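Epf (Streptococcus pyogenes, PDB 4ES8) acts as a streptococcal cell-surface adhesin that binds to cells through an N-terminal domain containing a carbohydrate-binding module. Local coordinates at residues K29-E33 with V34-G38; T91-T94 with A95-V99; Q122-S125 with G126-V129. All blocks are in the same frame, centred on the assembly; numbering follows the deposited sequence. Where two conformers were deposited one is given.

Contact 1. Residues K29-E33 with V34-G38; sequences KGTWE and VSADG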
ATOM      1  N   LYS A  29       0.523  -2.004  16.224  1.00  8.83           N
ATOM      2  CA  LYS A  29       0.780  -1.566  17.603  1.00  9.11           C
ATOM      3  C   LYS A  29       1.263  -2.708  18.515  1.00 12.19           C
ATOM      4  O   LYS A  29       1.475  -2.490  19.708  1.00 14.42           O
ATOM      5  CB  LYS A  29      -0.449  -0.876  18.197  1.00 10.92           C
ATOM      6  CG  LYS A  29      -0.693   0.516  17.604  1.00 14.71           C
ATOM      7  CD  LYS A  29      -0.075   1.608  18.445  1.00 29.60           C
ATOM      8  CE  LYS A  29      -0.383   2.965  17.863  1.00 29.23           C
ATOM      9  NZ  LYS A  29      -1.771   3.403  18.167  1.00 28.84           N
ATOM     10  N   GLY A  30       1.437  -3.915  17.966  1.00  7.56           N
ATOM     11  CA  GLY A  30       1.960  -5.047  18.714  1.00  7.54           C
ATOM     12  C   GLY A  30       0.986  -5.607  19.725  1.00  9.98           C
ATOM     13  O   GLY A  30       1.343  -5.844  20.886  1.00 11.31           O
ATOM     14  N   THR A  31      -0.251  -5.868  19.275  1.00  7.68           N
ATOM     15  CA  THR A  31      -1.245  -6.418  20.189  1.00  8.41           C
ATOM     16  C   THR A  31      -2.222  -7.345  19.482  1.00 10.49           C
ATOM     17  O   THR A  31      -2.605  -7.115  18.308  1.00  8.94           O
ATOM     18  CB  THR A  31      -2.028  -5.261  20.924  1.00  9.88           C
ATOM     19  OG1 THR A  31      -2.958  -5.845  21.844  1.00 11.56           O
ATOM     20  CG2 THR A  31      -2.785  -4.324  19.961  1.00 11.09           C
ATOM     21  N   TRP A  32      -2.692  -8.347  20.252  1.00  8.92           N
ATOM     22  CA  TRP A  32      -3.755  -9.260  19.829  1.00  8.19           C
ATOM     23  C   TRP A  32      -5.170  -8.746  20.212  1.00 12.00           C
ATOM     24  O   TRP A  32      -6.158  -9.319  19.746  1.00  9.46           O
ATOM     25  CB  TRP A  32      -3.585 -10.668  20.421  1.00  7.84           C
ATOM     26  CG  TRP A  32      -2.283 -11.328  20.119  1.00  7.84           C
ATOM     27  CD1 TRP A  32      -1.431 -11.885  21.029  1.00 10.56           C
ATOM     28  CD2 TRP A  32      -1.751 -11.638  18.821  1.00  6.73           C
ATOM     29  NE1 TRP A  32      -0.380 -12.499  20.384  1.00  8.74           N
ATOM     30  CE2 TRP A  32      -0.542 -12.349  19.025  1.00  8.85           C
ATOM     31  CE3 TRP A  32      -2.164 -11.361  17.495  1.00  7.45           C
ATOM     32  CZ2 TRP A  32       0.247 -12.812  17.959  1.00  7.66           C
ATOM     33  CZ3 TRP A  32      -1.349 -11.775  16.443  1.00  7.85           C
ATOM     34  CH2 TRP A  32      -0.153 -12.478  16.678  1.00  8.22           C
ATOM     35  N   GLU A  33      -5.252  -7.744  21.112  1.00 10.83           N
ATOM     36  CA  GLU A  33      -6.536  -7.196  21.574  1.00 10.19           C
ATOM     37  C   GLU A  33      -7.337  -6.773  20.343  1.00 12.66           C
ATOM     38  O   GLU A  33      -6.966  -5.838  19.643  1.00 10.79           O
ATOM     39  CB  GLU A  33      -6.294  -6.040  22.553  1.00 10.90           C
ATOM     40  CG  GLU A  33      -7.600  -5.642  23.229  1.00 14.65           C
ATOM     41  CD  GLU A  33      -7.490  -4.476  24.187  1.00 25.83           C
ATOM     42  OE1 GLU A  33      -6.445  -3.788  24.197  1.00 21.62           O
ATOM     43  OE2 GLU A  33      -8.451  -4.279  24.962  1.00 23.18           O
ATOM     44  N   VAL A  34      -8.386  -7.522  20.051  1.00 11.17           N
ATOM     45  CA  VAL A  34      -9.113  -7.437  18.785  1.00 11.41           C
ATOM     46  C   VAL A  34      -9.583  -6.000  18.465  1.00 15.16           C
ATOM     47  O   VAL A  34      -9.346  -5.541  17.352  1.00 14.92           O
ATOM     48  CB  VAL A  34     -10.265  -8.477  18.776  1.00 16.33           C
ATOM     49  CG1 VAL A  34     -11.164  -8.334  17.564  1.00 17.18           C
ATOM     50  CG2 VAL A  34      -9.712  -9.897  18.858  1.00 16.04           C
ATOM     51  N   SER A  35     -10.192  -5.298  19.442  1.00 12.41           N
ATOM     52  CA  SER A  35     -10.738  -3.940  19.297  0.50 12.49           C
ATOM     53  C   SER A  35      -9.676  -2.850  19.314  1.00 17.12           C
ATOM     54  O   SER A  35      -9.969  -1.694  18.972  1.00 16.79           O
ATOM     55  CB  SER A  35     -11.727  -3.656  20.428  0.50 13.17           C
ATOM     56  OG  SER A  35     -11.065  -3.475  21.673  0.50 12.94           O
ATOM     57  N   ALA A  36      -8.463  -3.181  19.767  1.00 14.62           N
ATOM     58  CA  ALA A  36      -7.418  -2.177  19.907  1.00 15.11           C
ATOM     59  C   ALA A  36      -6.942  -1.650  18.564  1.00 17.25           C
ATOM     60  O   ALA A  36      -6.790  -2.413  17.597  1.00 15.13           O
ATOM     61  CB  ALA A  36      -6.237  -2.750  20.676  1.00 15.99           C
ATOM     62  N   ASP A  37      -6.691  -0.336  18.509  1.00 16.29           N
ATOM     63  CA  ASP A  37      -6.195   0.244  17.270  0.50 15.04           C
ATOM     64  C   ASP A  37      -4.813  -0.361  16.995  1.00 15.67           C
ATOM     65  O   ASP A  37      -4.016  -0.599  17.911  1.00 15.29           O
ATOM     66  CB  ASP A  37      -6.175   1.784  17.342  0.50 16.78           C
ATOM     67  CG  ASP A  37      -5.503   2.488  16.178  0.50 20.30           C
ATOM     68  OD1 ASP A  37      -5.914   2.245  14.999  0.50 17.72           O
ATOM     69  OD2 ASP A  37      -4.575   3.279  16.430  0.50 27.29           O
ATOM     70  N   GLY A  38      -4.601  -0.711  15.740  1.00 13.54           N
ATOM     71  CA  GLY A  38      -3.335  -1.318  15.346  1.00 12.19           C
ATOM     72  C   GLY A  38      -3.172  -2.769  15.758  1.00 12.79           C
ATOM     73  O   GLY A  38      -2.048  -3.284  15.703  1.00 11.89           O
TER
HETATM   74  O   HOH W   1      -0.431  -5.375  16.345  1.00  9.21           O

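Contact 2. Residues T91-T94 with A95-V99; sequences TSTT and APYSV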
ATOM      1  N   THR A  91       4.708 -30.210  18.714  1.00  8.34           N
ATOM      2  CA  THR A  91       4.708 -31.589  18.244  1.00  7.33           C
ATOM      3  C   THR A  91       3.279 -32.157  18.109  1.00 13.45           C
ATOM      4  O   THR A  91       3.098 -33.116  17.365  1.00 15.98           O
ATOM      5  CB  THR A  91       5.541 -32.506  19.174  1.00 12.59           C
ATOM      6  OG1 THR A  91       4.955 -32.504  20.465  1.00 12.61           O
ATOM      7  CG2 THR A  91       6.991 -32.087  19.273  1.00 12.78           C
ATOM      8  N   SER A  92       2.296 -31.600  18.846  1.00 11.87           N
ATOM      9  CA  SER A  92       0.915 -32.105  18.772  1.00 12.40           C
ATOM     10  C   SER A  92       0.185 -31.617  17.503  1.00 15.35           C
ATOM     11  O   SER A  92      -0.925 -32.083  17.227  1.00 15.03           O
ATOM     12  CB  SER A  92       0.142 -31.702  20.019  1.00 14.08           C
ATOM     13  OG  SER A  92       0.126 -30.298  20.170  1.00 15.55           O
ATOM     14  N   THR A  93       0.799 -30.685  16.725  1.00 10.24           N
ATOM     15  CA  THR A  93       0.219 -30.186  15.471  1.00  9.32           C
ATOM     16  C   THR A  93      -0.112 -31.337  14.538  1.00 14.47           C
ATOM     17  O   THR A  93       0.709 -32.241  14.379  1.00 13.52           O
ATOM     18  CB  THR A  93       1.256 -29.268  14.756  1.00 11.23           C
ATOM     19  OG1 THR A  93       1.521 -28.117  15.556  1.00 13.33           O
ATOM     20  CG2 THR A  93       0.789 -28.791  13.377  1.00 14.58           C
ATOM     21  N   THR A  94      -1.292 -31.294  13.893  1.00 10.07           N
ATOM     22  CA  THR A  94      -1.641 -32.248  12.852  1.00 10.39           C
ATOM     23  C   THR A  94      -1.242 -31.623  11.540  1.00 14.67           C
ATOM     24  O   THR A  94      -1.827 -30.615  11.141  1.00 15.27           O
ATOM     25  CB  THR A  94      -3.133 -32.617  12.887  1.00 17.63           C
ATOM     26  OG1 THR A  94      -3.441 -33.196  14.157  1.00 17.63           O
ATOM     27  CG2 THR A  94      -3.529 -33.582  11.737  1.00 17.62           C
ATOM     28  N   ALA A  95      -0.269 -32.212  10.864  1.00 12.42           N
ATOM     29  CA  ALA A  95       0.229 -31.648   9.628  1.00 11.63           C
ATOM     30  C   ALA A  95      -0.447 -32.249   8.401  1.00 14.49           C
ATOM     31  O   ALA A  95      -0.867 -33.413   8.461  1.00 16.65           O
ATOM     32  CB  ALA A  95       1.740 -31.846   9.551  1.00 13.07           C
ATOM     33  N   PRO A  96      -0.524 -31.513   7.266  1.00 10.80           N
ATOM     34  CA  PRO A  96      -0.090 -30.109   7.088  1.00  9.32           C
ATOM     35  C   PRO A  96      -0.984 -29.136   7.857  1.00 10.15           C
ATOM     36  O   PRO A  96      -2.175 -29.394   8.075  1.00  8.84           O
ATOM     37  CB  PRO A  96      -0.180 -29.873   5.566  1.00 11.66           C
ATOM     38  CG  PRO A  96      -0.518 -31.220   4.945  1.00 18.22           C
ATOM     39  CD  PRO A  96      -1.142 -32.043   6.034  1.00 13.54           C
ATOM     40  N   TYR A  97      -0.381 -28.028   8.291  1.00  7.29           N
ATOM     41  CA  TYR A  97      -1.075 -27.025   9.094  1.00  6.21           C
ATOM     42  C   TYR A  97      -0.411 -25.683   8.875  1.00  9.19           C
ATOM     43  O   TYR A  97       0.818 -25.620   8.788  1.00  8.74           O
ATOM     44  CB  TYR A  97      -1.002 -27.442  10.560  1.00  7.53           C
ATOM     45  CG  TYR A  97      -1.596 -26.461  11.539  1.00  8.47           C
ATOM     46  CD1 TYR A  97      -2.970 -26.387  11.732  1.00  9.34           C
ATOM     47  CD2 TYR A  97      -0.779 -25.676  12.352  1.00  9.06           C
ATOM     48  CE1 TYR A  97      -3.520 -25.525  12.679  1.00 10.12           C
ATOM     49  CE2 TYR A  97      -1.317 -24.781  13.268  1.00  9.29           C
ATOM     50  CZ  TYR A  97      -2.691 -24.716  13.436  1.00 12.60           C
ATOM     51  OH  TYR A  97      -3.245 -23.879  14.374  1.00  8.94           O
ATOM     52  N   SER A  98      -1.210 -24.615   8.808  1.00  6.52           N
ATOM     53  CA  SER A  98      -0.647 -23.302   8.569  1.00  5.66           C
ATOM     54  C   SER A  98      -1.197 -22.247   9.506  1.00  7.15           C
ATOM     55  O   SER A  98      -2.405 -22.230   9.760  1.00  7.89           O
ATOM     56  CB  SER A  98      -0.914 -22.870   7.124  1.00  6.51           C
ATOM     57  OG  SER A  98      -0.585 -21.505   6.902  1.00  6.46           O
ATOM     58  N   VAL A  99      -0.311 -21.344   9.968  1.00  6.09           N
ATOM     59  CA  VAL A  99      -0.695 -20.154  10.746  1.00  6.44           C
ATOM     60  C   VAL A  99      -0.399 -18.932   9.866  1.00  9.20           C
ATOM     61  O   VAL A  99       0.663 -18.866   9.239  1.00  9.07           O
ATOM     62  CB  VAL A  99       0.056 -20.069  12.101  1.00  9.26           C
ATOM     63  CG1 VAL A  99      -0.186 -18.727  12.792  1.00  9.48           C
ATOM     64  CG2 VAL A  99      -0.337 -21.226  13.014  1.00  9.43           C
TER

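Contact 3. Residues Q122-S125 with G126-V129; sequences QIAS and GITV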
ATOM      1  N   GLN A 122      14.069 -15.678  12.100  1.00  7.55           N
ATOM      2  CA  GLN A 122      14.296 -17.122  12.115  1.00  6.06           C
ATOM      3  C   GLN A 122      13.179 -17.899  11.444  1.00  8.45           C
ATOM      4  O   GLN A 122      12.007 -17.567  11.603  1.00  7.69           O
ATOM      5  CB  GLN A 122      14.461 -17.638  13.566  1.00  6.28           C
ATOM      6  CG  GLN A 122      13.191 -17.516  14.415  1.00  7.69           C
ATOM      7  CD  GLN A 122      13.537 -17.738  15.848  1.00 13.90           C
ATOM      8  OE1 GLN A 122      13.718 -18.877  16.299  1.00 11.31           O
ATOM      9  NE2 GLN A 122      13.710 -16.637  16.572  1.00 15.48           N
ATOM     10  N   ILE A 123      13.563 -18.913  10.677  1.00  6.46           N
ATOM     11  CA  ILE A 123      12.649 -19.870  10.080  1.00  5.62           C
ATOM     12  C   ILE A 123      13.127 -21.234  10.521  1.00  8.00           C
ATOM     13  O   ILE A 123      14.170 -21.715  10.036  1.00  7.73           O
ATOM     14  CB  ILE A 123      12.520 -19.809   8.536  1.00  6.24           C
ATOM     15  CG1 ILE A 123      12.094 -18.401   8.055  1.00  6.54           C
ATOM     16  CG2 ILE A 123      11.497 -20.894   8.065  1.00  7.56           C
ATOM     17  CD1 ILE A 123      12.306 -18.217   6.515  1.00  7.94           C
ATOM     18  N   ALA A 124      12.361 -21.896  11.387  1.00  6.08           N
ATOM     19  CA  ALA A 124      12.766 -23.241  11.823  1.00  6.19           C
ATOM     20  C   ALA A 124      12.834 -24.231  10.654  1.00  8.49           C
ATOM     21  O   ALA A 124      12.095 -24.102   9.667  1.00  8.70           O
ATOM     22  CB  ALA A 124      11.764 -23.774  12.842  1.00  7.26           C
ATOM     23  N   SER A 125      13.702 -25.251  10.776  1.00  6.78           N
ATOM     24  CA  SER A 125      13.727 -26.317   9.799  0.50  6.43           C
ATOM     25  C   SER A 125      12.326 -26.968   9.771  1.00  9.74           C
ATOM     26  O   SER A 125      11.753 -27.256  10.838  1.00  9.66           O
ATOM     27  CB  SER A 125      14.800 -27.326  10.182  0.50  8.01           C
ATOM     28  OG  SER A 125      14.831 -28.374   9.236  0.50  6.65           O
ATOM     29  N   GLY A 126      11.773 -27.132   8.575  1.00  8.51           N
ATOM     30  CA  GLY A 126      10.438 -27.722   8.424  1.00  7.40           C
ATOM     31  C   GLY A 126       9.363 -26.688   8.166  1.00 10.70           C
ATOM     32  O   GLY A 126       8.245 -27.045   7.802  1.00  9.88           O
ATOM     33  N   ILE A 127       9.674 -25.400   8.382  1.00  7.05           N
ATOM     34  CA  ILE A 127       8.675 -24.353   8.118  1.00  5.83           C
ATOM     35  C   ILE A 127       8.910 -23.750   6.736  1.00  8.40           C
ATOM     36  O   ILE A 127      10.061 -23.443   6.357  1.00  8.84           O
ATOM     37  CB  ILE A 127       8.698 -23.245   9.210  1.00  7.58           C
ATOM     38  CG1 ILE A 127       8.305 -23.816  10.610  1.00  8.03           C
ATOM     39  CG2 ILE A 127       7.805 -22.053   8.805  1.00  7.72           C
ATOM     40  CD1 ILE A 127       8.309 -22.791  11.724  1.00  9.06           C
ATOM     41  N   THR A 128       7.808 -23.577   5.969  1.00  7.12           N
ATOM     42  CA  THR A 128       7.874 -22.877   4.689  1.00  6.18           C
ATOM     43  C   THR A 128       6.994 -21.640   4.843  1.00  8.06           C
ATOM     44  O   THR A 128       6.129 -21.585   5.731  1.00  8.01           O
ATOM     45  CB  THR A 128       7.531 -23.773   3.504  1.00 11.66           C
ATOM     46  OG1 THR A 128       6.273 -24.412   3.757  1.00  9.31           O
ATOM     47  CG2 THR A 128       8.618 -24.852   3.257  1.00  9.26           C
ATOM     48  N   VAL A 129       7.306 -20.601   4.076  1.00  6.27           N
ATOM     49  CA  VAL A 129       6.719 -19.284   4.259  1.00  5.45           C
ATOM     50  C   VAL A 129       6.199 -18.718   2.951  1.00  7.52           C
ATOM     51  O   VAL A 129       6.799 -18.917   1.883  1.00  7.38           O
ATOM     52  CB  VAL A 129       7.873 -18.378   4.845  1.00  8.39           C
ATOM     53  CG1 VAL A 129       7.492 -16.897   4.919  1.00  9.02           C
ATOM     54  CG2 VAL A 129       8.329 -18.878   6.221  1.00  8.53           C
TER
HETATM   55  O   HOH W   2      12.585 -24.073   6.356  1.00 17.97           O

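Contact 1. Residues K29-E33 with V34-G38
A looped connection between two strands is closed at its neck by K29 and G38 and folded at its far end by a type I beta turn from E33 to A36. At the neck K29 N donates to G38 O over 2.9 Å in an almost straight bond, with an N-H...O angle of 175°. A water strengthens the closure: it gives a proton to G38 O at 2.7 Å and accepts one from T31 N at 3.0 Å, so two donors grip one carbonyl. G38 has a positive phi, which a residue without CB adopts easily, and its bare CA lets the aliphatic part of K29 lie close over it. The lysine chain, bent at chi2 and chi4, then brings NZ to 3.3 Å from D37 OD2, a long, weak salt bridge, doubtful because D37 was modelled in two conformers.

In the turn, A36 N reaches E33 O at 3.1 Å from above the carbonyl plane, 57° out of it. The E33 side chain leaves with CG opposite its backbone N (chi1 -169°) and runs extended alongside the small methyl of A36, ending with OE1 3.7 Å from A36 CB. T31 suits the entry to this turn because its two branches work separately: OG1 accepts from E33 N at 3.1 Å, forming an ST turn, while CG2 rests 3.9 Å from A36 CB.

The side chain of W32 leaves away from V34-G38 and its indole packs on I78 and I80 of strand 76-80; its carbonyl is bonded by R42 of strand 41-46. K139 NZ bonds the carbonyl oxygens of V34 and A36. The loop thus runs from strand 26-27 to strand 41-46, lying on the surface with its tryptophan buried.

Contact 2. Residues T91-T94 with A95-V99
Between T93 and Y97 the chain bends through a cis peptide bond ahead of P96, a geometry that proline tolerates better than other residues, and so returns the start of strand 97-105 to the threonine's side chain. The bend also places T94 O 3.3 Å from Y97 CB and 3.3 Å from P96 O; these two carbonyl oxygens are both acceptors and make no bond with each other.

The main side-chain meeting is that of T93 with Y97, which cross at about a right angle. CG2 of T93 lies opposite its backbone N, with OG1 turned beside it (chi1 -64°), and this methyl sits 3.6 Å from Y97 CB and 3.6 Å from Y97 CD2, approaching the ring obliquely. Y97 carries its ring opposite its own backbone N (chi1 176°), which brings CB and CD2 to the methyl.

Threonine fits because it offers a methyl to the aromatic while its hydroxyl bonds K90 O, behind it in the loop. Y97 OH is hydrogen-bonded to S76 OG. The meeting of the T93 and Y97 side chains is therefore apolar and dispersive, and the two segments share no hydrogen bond; the polar ends of both buried side chains are satisfied by residues beyond them.

Contact 3. Residues Q122-S125 with G126-V129
I123 reaches over I127 and V129 by both branches that leave its CB. The short branch, I123 CG2, lies opposite the backbone N; it comes to 3.4 Å from I127 O, 3.8 Å from I127 CB and 3.9 Å from I127 CG2. The long branch begins at CG1, which is opposite the carbonyl carbon (chi1 -57°), and continues extended, so that I123 CD1 ends 4.0 Å from V129 CG2. The beta-branched isoleucine can thus cover two residues at once, crossing each obliquely. I127 and V129 present their side chains here, whereas T128 between them starts its own away.

Between I123 and V129 the chain reverses in a type II beta turn from A124 to I127. I127 N donates to A124 O at 3.0 Å, with an N-H...O angle of 161°, the donor standing 37° out of the carbonyl plane. G126 occupies the third position, where the positive phi of a type II turn is easy for a residue lacking CB. This is not a hairpin: strand 113-123 and strand 127-135 belong to different antiparallel sheets, and the turn carries the chain from one to the other. A water lies 2.6 Å from I127 O and can donate to it; its link to A124 O is long and weak, and other acceptors compete for its protons.

Across the turn, the methyl of A124 meets the tip of I127, A124 CB to I127 CD1 3.8 Å, its small size leaving the longer chain room to lie against it. S125 sits at the exposed corner, where a small polar residue suits solvent. I127 is buried, touching L202 and V204 of strand 202-213 as well as S192 and V194 of strand 186-194.

In the fold
Contact 1 is a surface loop, while contacts 2 and 3 are partly buried at places where the chain passes between the two seven-stranded sheets. Contact 2 leads from strand 84-89 into strand 97-105, and contact 3 from strand 113-123 into strand 127-135, each changing sheet; their centres lie about 13 Å apart. Residues 29-38 instead join two strands, 26-27 and 41-46, that both pair with strand 97-105, and their centre is about 26 Å from that of either other contact. The chemistry follows: backbone bonds, water and charge shape contact 1, a methyl against an aromatic contact 2, and branched aliphatics over one turn bond contact 3.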